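Long-range contact in Bd0816 (Bdellovibrio bacteriovorus HD100, PDB 5CER), which probably acts as a serine-type D-Ala-D-Ala carboxypeptidase of the peptidase S13 family, trimming cell-wall peptides: residues S35-T40 / K275-L280. The protein carries 2 engineered substitutions. Numbering follows the deposited sequence.
Sequences SKVITT and KTLYTL
The carbonyl of V37 is the flat group at this helix-helix contact of a penicillin-binding-protein fold: T276 CG2 stands over one face, 3.9 Å from V37 O, and L280 CD2 lies on the same side but far less raised from the plane. One residue earlier, K36 O accepts two hydrogen bonds, from T40 N and T40 OG1, which reach it from opposite faces of its plane. Segments 35-40 and 275-280, on helices 35-47 and 270-286, cross at 37° with axes 9.7 Å apart. V37 carries the apolar centre: with CG1 anti to the backbone N (chi1 -176°), this methyl is 3.8 Å from L277 CD2, the two side chains crossing at nearly a right angle, and 4.0 Å from L280 CD2. F232 and F235 of helix 228-239 and F249 cover I38 beyond the interface. T276 OG1 is satisfied within its own helix by T272 O, consistent with purely van der Waals packing here. K36 probably occupies the lysine position of the family's SxxK motif; its NZ bonds S214 OG and N216 OD1, probably of the SxN motif. The contact joins the probable active-site helix 35-47 to helix 270-286, where I38 crosses T276 at about a right angle and its CG1 packs 3.6 Å from T276 OG1 without bonding.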
ATOM      1  N   SER A  35      -5.546  -9.639   3.966  1.00 21.97           N
ATOM      2  CA  SER A  35      -6.947  -9.808   3.545  1.00 23.54           C
ATOM      3  C   SER A  35      -7.190  -9.492   2.071  1.00 23.07           C
ATOM      4  O   SER A  35      -8.028 -10.148   1.432  1.00 23.90           O
ATOM      5  CB  SER A  35      -7.865  -8.875   4.345  1.00 23.95           C
ATOM      6  OG  SER A  35      -7.981  -9.258   5.680  1.00 23.85           O
ATOM      7  N   LYS A  36      -6.505  -8.471   1.555  1.00 21.39           N
ATOM      8  CA  LYS A  36      -6.678  -8.072   0.148  1.00 20.38           C
ATOM      9  C   LYS A  36      -6.254  -9.129  -0.859  1.00 19.79           C
ATOM     10  O   LYS A  36      -6.746  -9.163  -1.988  1.00 20.30           O
ATOM     11  CB  LYS A  36      -5.996  -6.733  -0.120  1.00 19.83           C
ATOM     12  CG  LYS A  36      -6.636  -5.568   0.630  1.00 19.67           C
ATOM     13  CD  LYS A  36      -5.889  -4.265   0.356  1.00 19.89           C
ATOM     14  CE  LYS A  36      -6.594  -3.065   0.948  1.00 20.10           C
ATOM     15  NZ  LYS A  36      -6.051  -2.649   2.273  1.00 21.01           N
ATOM     16  N   VAL A  37      -5.340  -9.988  -0.455  1.00 19.76           N
ATOM     17  CA  VAL A  37      -4.951 -11.147  -1.275  1.00 19.23           C
ATOM     18  C   VAL A  37      -6.175 -12.062  -1.527  1.00 19.64           C
ATOM     19  O   VAL A  37      -6.359 -12.556  -2.623  1.00 17.74           O
ATOM     20  CB  VAL A  37      -3.797 -11.962  -0.654  1.00 17.34           C
ATOM     21  CG1 VAL A  37      -3.392 -13.080  -1.596  1.00 17.42           C
ATOM     22  CG2 VAL A  37      -2.600 -11.055  -0.414  1.00 17.24           C
ATOM     23  N   ILE A  38      -6.982 -12.242  -0.486  1.00 20.90           N
ATOM     24  CA  ILE A  38      -8.159 -13.076  -0.569  1.00 22.39           C
ATOM     25  C   ILE A  38      -9.243 -12.371  -1.362  1.00 22.27           C
ATOM     26  O   ILE A  38      -9.899 -12.980  -2.208  1.00 23.14           O
ATOM     27  CB  ILE A  38      -8.672 -13.452   0.836  1.00 23.35           C
ATOM     28  CG1 ILE A  38      -7.584 -14.227   1.605  1.00 23.53           C
ATOM     29  CG2 ILE A  38      -9.960 -14.284   0.721  1.00 23.81           C
ATOM     30  CD1 ILE A  38      -7.930 -14.544   3.045  1.00 25.33           C
ATOM     31  N   THR A  39      -9.439 -11.091  -1.079  1.00 22.49           N
ATOM     32  CA  THR A  39     -10.373 -10.275  -1.850  1.00 22.25           C
ATOM     33  C   THR A  39     -10.036 -10.301  -3.342  1.00 22.62           C
ATOM     34  O   THR A  39     -10.938 -10.493  -4.204  1.00 23.14           O
ATOM     35  CB  THR A  39     -10.419  -8.862  -1.285  1.00 22.24           C
ATOM     36  OG1 THR A  39     -10.824  -8.925   0.102  1.00 20.52           O
ATOM     37  CG2 THR A  39     -11.414  -8.028  -2.049  1.00 23.26           C
ATOM     38  N   THR A  40      -8.739 -10.217  -3.629  1.00 21.63           N
ATOM     39  CA  THR A  40      -8.206 -10.343  -4.969  1.00 21.50           C
ATOM     40  C   THR A  40      -8.565 -11.661  -5.647  1.00 22.53           C
ATOM     41  O   THR A  40      -8.981 -11.684  -6.827  1.00 22.25           O
ATOM     42  CB  THR A  40      -6.659 -10.122  -4.965  1.00 21.10           C
ATOM     43  OG1 THR A  40      -6.373  -8.758  -4.629  1.00 20.95           O
ATOM     44  CG2 THR A  40      -6.035 -10.411  -6.304  1.00 20.85           C
ATOM     45  N   LYS A 275      -3.240 -21.458   1.120  1.00 26.46           N
ATOM     46  CA  LYS A 275      -4.226 -21.936   0.121  1.00 27.48           C
ATOM     47  C   LYS A 275      -4.583 -20.854  -0.878  1.00 24.95           C
ATOM     48  O   LYS A 275      -4.517 -21.070  -2.068  1.00 23.55           O
ATOM     49  CB  LYS A 275      -5.519 -22.397   0.762  1.00 28.99           C
ATOM     50  CG  LYS A 275      -5.455 -23.786   1.315  1.00 32.32           C
ATOM     51  CD  LYS A 275      -6.818 -24.188   1.849  1.00 36.11           C
ATOM     52  CE  LYS A 275      -6.730 -25.261   2.917  1.00 39.70           C
ATOM     53  NZ  LYS A 275      -8.088 -25.498   3.485  1.00 42.31           N
ATOM     54  N   THR A 276      -4.916 -19.686  -0.340  1.00 23.24           N
ATOM     55  CA  THR A 276      -5.267 -18.519  -1.141  1.00 22.46           C
ATOM     56  C   THR A 276      -4.215 -18.237  -2.184  1.00 22.16           C
ATOM     57  O   THR A 276      -4.523 -18.060  -3.359  1.00 23.55           O
ATOM     58  CB  THR A 276      -5.455 -17.266  -0.249  1.00 21.40           C
ATOM     59  OG1 THR A 276      -6.488 -17.540   0.701  1.00 22.23           O
ATOM     60  CG2 THR A 276      -5.839 -16.059  -1.063  1.00 21.20           C
ATOM     61  N   LEU A 277      -2.978 -18.157  -1.724  1.00 21.81           N
ATOM     62  CA  LEU A 277      -1.872 -17.863  -2.579  1.00 21.70           C
ATOM     63  C   LEU A 277      -1.692 -18.911  -3.657  1.00 22.02           C
ATOM     64  O   LEU A 277      -1.473 -18.533  -4.818  1.00 23.60           O
ATOM     65  CB  LEU A 277      -0.560 -17.661  -1.763  1.00 22.10           C
ATOM     66  CG  LEU A 277      -0.475 -16.355  -0.918  1.00 21.14           C
ATOM     67  CD1 LEU A 277       0.624 -16.466   0.170  1.00 21.58           C
ATOM     68  CD2 LEU A 277      -0.254 -15.138  -1.807  1.00 20.19           C
ATOM     69  N   TYR A 278      -1.738 -20.196  -3.301  1.00 21.65           N
ATOM     70  CA  TYR A 278      -1.603 -21.262  -4.290  1.00 21.71           C
ATOM     71  C   TYR A 278      -2.732 -21.179  -5.326  1.00 22.22           C
ATOM     72  O   TYR A 278      -2.496 -21.243  -6.545  1.00 22.86           O
ATOM     73  CB  TYR A 278      -1.574 -22.623  -3.618  1.00 21.61           C
ATOM     74  CG  TYR A 278      -1.655 -23.824  -4.545  1.00 21.74           C
ATOM     75  CD1 TYR A 278      -2.900 -24.360  -4.878  1.00 21.80           C
ATOM     76  CD2 TYR A 278      -0.508 -24.439  -5.030  1.00 21.76           C
ATOM     77  CE1 TYR A 278      -3.019 -25.439  -5.705  1.00 22.65           C
ATOM     78  CE2 TYR A 278      -0.588 -25.546  -5.842  1.00 23.03           C
ATOM     79  CZ  TYR A 278      -1.861 -26.043  -6.204  1.00 23.72           C
ATOM     80  OH  TYR A 278      -1.996 -27.130  -7.064  1.00 24.04           O
ATOM     81  N   THR A 279      -3.949 -21.018  -4.857  1.00 22.59           N
ATOM     82  CA  THR A 279      -5.115 -20.992  -5.754  1.00 23.87           C
ATOM     83  C   THR A 279      -5.125 -19.744  -6.656  1.00 24.44           C
ATOM     84  O   THR A 279      -5.494 -19.831  -7.821  1.00 24.35           O
ATOM     85  CB  THR A 279      -6.419 -21.052  -4.902  1.00 23.55           C
ATOM     86  OG1 THR A 279      -6.239 -22.036  -3.883  1.00 23.56           O
ATOM     87  CG2 THR A 279      -7.673 -21.344  -5.702  1.00 23.23           C
ATOM     88  N   LEU A 280      -4.693 -18.607  -6.097  1.00 24.51           N
ATOM     89  CA  LEU A 280      -4.634 -17.349  -6.851  1.00 24.33           C
ATOM     90  C   LEU A 280      -3.599 -17.466  -7.982  1.00 25.45           C
ATOM     91  O   LEU A 280      -3.895 -17.111  -9.125  1.00 25.28           O
ATOM     92  CB  LEU A 280      -4.284 -16.172  -5.927  1.00 23.22           C
ATOM     93  CG  LEU A 280      -3.950 -14.820  -6.587  1.00 21.68           C
ATOM     94  CD1 LEU A 280      -5.077 -14.341  -7.466  1.00 21.64           C
ATOM     95  CD2 LEU A 280      -3.680 -13.789  -5.509  1.00 21.11           C
TER